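Local structure of type C neurotoxin (Clostridium botulinum, 3PME) at residues 17-20 against 24-27. The protein is the receptor-binding domain of a botulinum C/D mosaic neurotoxin, and probably binds gangliosides and phospholipid on nerve-cell membranes. Residues are numbered along the deposited sequence; the frame is centred on the assembly and turned at random.
Sequences LVDT and NAEV
D19 meets A25 across a short loop in the concanavalin-like N-terminal half of the receptor-binding domain, a jelly-roll beta-sandwich. The chain leaves strand 16-19, paired with strand 6-13, and turns back into strand 26-30, which pairs with strand 51-55 in a second sheet. The two segments run roughly antiparallel, their directions 145° apart, yet no direct backbone hydrogen bond joins them.

The one direct polar link is made by a side chain. The backbone N of A25 donates to OD2 of D19 over 2.9 Å, nearly straight at 170°, and OD2 accepts it with its anti lone pair, on the side remote from OD1. With CG anti to the backbone N (chi1 172°), the carboxylate is carried across to the loop. OD1 is engaged too, by the backbone N of S9 and the hydroxyl of S21, so three donors hold this buried group and probably favour its ionised form. A short acidic residue suits the place, since it can accept from several N-H and O-H groups at once.

Two waters bridge the backbones of the segments, whose facing N and O atoms are too far apart to bond directly. One accepts from D19 N and donates to A25 O, 2.8 Å from each; the other accepts from N24 N and donates to D19 O.

Van der Waals contacts, mostly of methyl groups against polar atoms, complete the fit. A25, small enough to lie beside the carboxylate, places CB 3.4 Å from D19 OD2 while also touching L8 and V54. Branched V27 reaches strand 16-19 with both methyls: CG2 packs 3.9 Å from D19 N, whereas CG1, anti to its own backbone N, rests 3.5 Å from the carbonyl O of L17.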
ATOM      1  N   LEU A  17       7.570  21.046   3.283  1.00 31.99           N
ATOM      2  CA  LEU A  17       6.898  20.345   4.378  1.00 29.33           C
ATOM      3  C   LEU A  17       6.771  21.278   5.574  1.00 27.41           C
ATOM      4  O   LEU A  17       7.770  21.728   6.135  1.00 30.84           O
ATOM      5  CB  LEU A  17       7.643  19.069   4.772  1.00 33.68           C
ATOM      6  CG  LEU A  17       6.893  18.171   5.761  1.00 30.36           C
ATOM      7  CD1 LEU A  17       5.631  17.633   5.129  1.00 29.73           C
ATOM      8  CD2 LEU A  17       7.783  17.028   6.230  1.00 34.19           C
ATOM      9  N   VAL A  18       5.531  21.582   5.936  1.00 27.01           N
ATOM     10  CA  VAL A  18       5.249  22.583   6.945  1.00 27.77           C
ATOM     11  C   VAL A  18       4.109  22.117   7.834  1.00 27.69           C
ATOM     12  O   VAL A  18       3.417  21.149   7.523  1.00 27.22           O
ATOM     13  CB  VAL A  18       4.854  23.937   6.295  1.00 27.94           C
ATOM     14  CG1 VAL A  18       5.906  24.376   5.278  1.00 28.64           C
ATOM     15  CG2 VAL A  18       3.487  23.843   5.638  1.00 26.89           C
ATOM     16  N   ASP A  19       3.911  22.810   8.948  1.00 26.06           N
ATOM     17  CA  ASP A  19       2.784  22.517   9.821  1.00 23.94           C
ATOM     18  C   ASP A  19       1.593  23.382   9.421  1.00 30.00           C
ATOM     19  O   ASP A  19       1.667  24.607   9.486  1.00 28.91           O
ATOM     20  CB  ASP A  19       3.162  22.780  11.280  1.00 27.95           C
ATOM     21  CG  ASP A  19       1.974  22.692  12.222  1.00 26.03           C
ATOM     22  OD1 ASP A  19       1.010  21.955  11.928  1.00 27.58           O
ATOM     23  OD2 ASP A  19       2.000  23.380  13.259  1.00 26.41           O
ATOM     24  N   THR A  20       0.501  22.738   9.022  1.00 29.61           N
ATOM     25  CA  THR A  20      -0.698  23.429   8.555  1.00 27.45           C
ATOM     26  C   THR A  20      -1.812  23.442   9.597  1.00 31.19           C
ATOM     27  O   THR A  20      -2.955  23.769   9.281  1.00 35.70           O
ATOM     28  CB  THR A  20      -1.263  22.741   7.306  1.00 30.80           C
ATOM     29  OG1 THR A  20      -1.592  21.378   7.628  1.00 30.94           O
ATOM     30  CG2 THR A  20      -0.249  22.783   6.166  1.00 32.45           C
ATOM     31  N   ASN A  24       1.484  26.714  13.646  1.00 30.66           N
ATOM     32  CA  ASN A  24       2.762  27.141  13.083  1.00 32.00           C
ATOM     33  C   ASN A  24       4.021  26.580  13.751  1.00 31.03           C
ATOM     34  O   ASN A  24       4.952  27.321  14.059  1.00 32.60           O
ATOM     35  CB  ASN A  24       2.834  28.674  13.046  1.00 35.75           C
ATOM     36  CG  ASN A  24       1.880  29.275  12.035  1.00 39.83           C
ATOM     37  OD1 ASN A  24       0.867  29.872  12.399  1.00 45.32           O
ATOM     38  ND2 ASN A  24       2.198  29.115  10.751  1.00 42.48           N
ATOM     39  N   ALA A  25       4.070  25.268  13.957  1.00 27.59           N
ATOM     40  CA  ALA A  25       5.282  24.673  14.504  1.00 27.73           C
ATOM     41  C   ALA A  25       6.443  24.948  13.559  1.00 27.04           C
ATOM     42  O   ALA A  25       6.250  25.075  12.347  1.00 28.70           O
ATOM     43  CB  ALA A  25       5.102  23.166  14.690  1.00 26.46           C
ATOM     44  N   GLU A  26       7.649  25.042  14.109  1.00 25.63           N
ATOM     45  CA  GLU A  26       8.836  25.117  13.272  1.00 28.70           C
ATOM     46  C   GLU A  26       9.175  23.731  12.736  1.00 30.10           C
ATOM     47  O   GLU A  26       9.244  22.769  13.495  1.00 28.43           O
ATOM     48  CB  GLU A  26      10.028  25.666  14.055  1.00 31.72           C
ATOM     49  CG  GLU A  26      11.326  25.595  13.274  1.00 36.33           C
ATOM     50  CD  GLU A  26      12.548  25.901  14.120  1.00 42.28           C
ATOM     51  OE1 GLU A  26      12.394  26.204  15.325  1.00 46.96           O
ATOM     52  OE2 GLU A  26      13.670  25.835  13.571  1.00 52.52           O
ATOM     53  N   VAL A  27       9.387  23.640  11.429  1.00 28.66           N
ATOM     54  CA  VAL A  27       9.757  22.381  10.798  1.00 29.41           C
ATOM     55  C   VAL A  27      11.061  22.586  10.045  1.00 33.27           C
ATOM     56  O   VAL A  27      11.093  23.267   9.020  1.00 35.61           O
ATOM     57  CB  VAL A  27       8.666  21.905   9.825  1.00 28.03           C
ATOM     58  CG1 VAL A  27       9.072  20.596   9.146  1.00 30.49           C
ATOM     59  CG2 VAL A  27       7.331  21.752  10.551  1.00 31.59           C
TER
HETATM   60  O   HOH W   1       5.431  25.101   9.637  1.00 29.59           O
HETATM   61  O   HOH W   2       0.249  26.109  11.150  1.00 31.30           O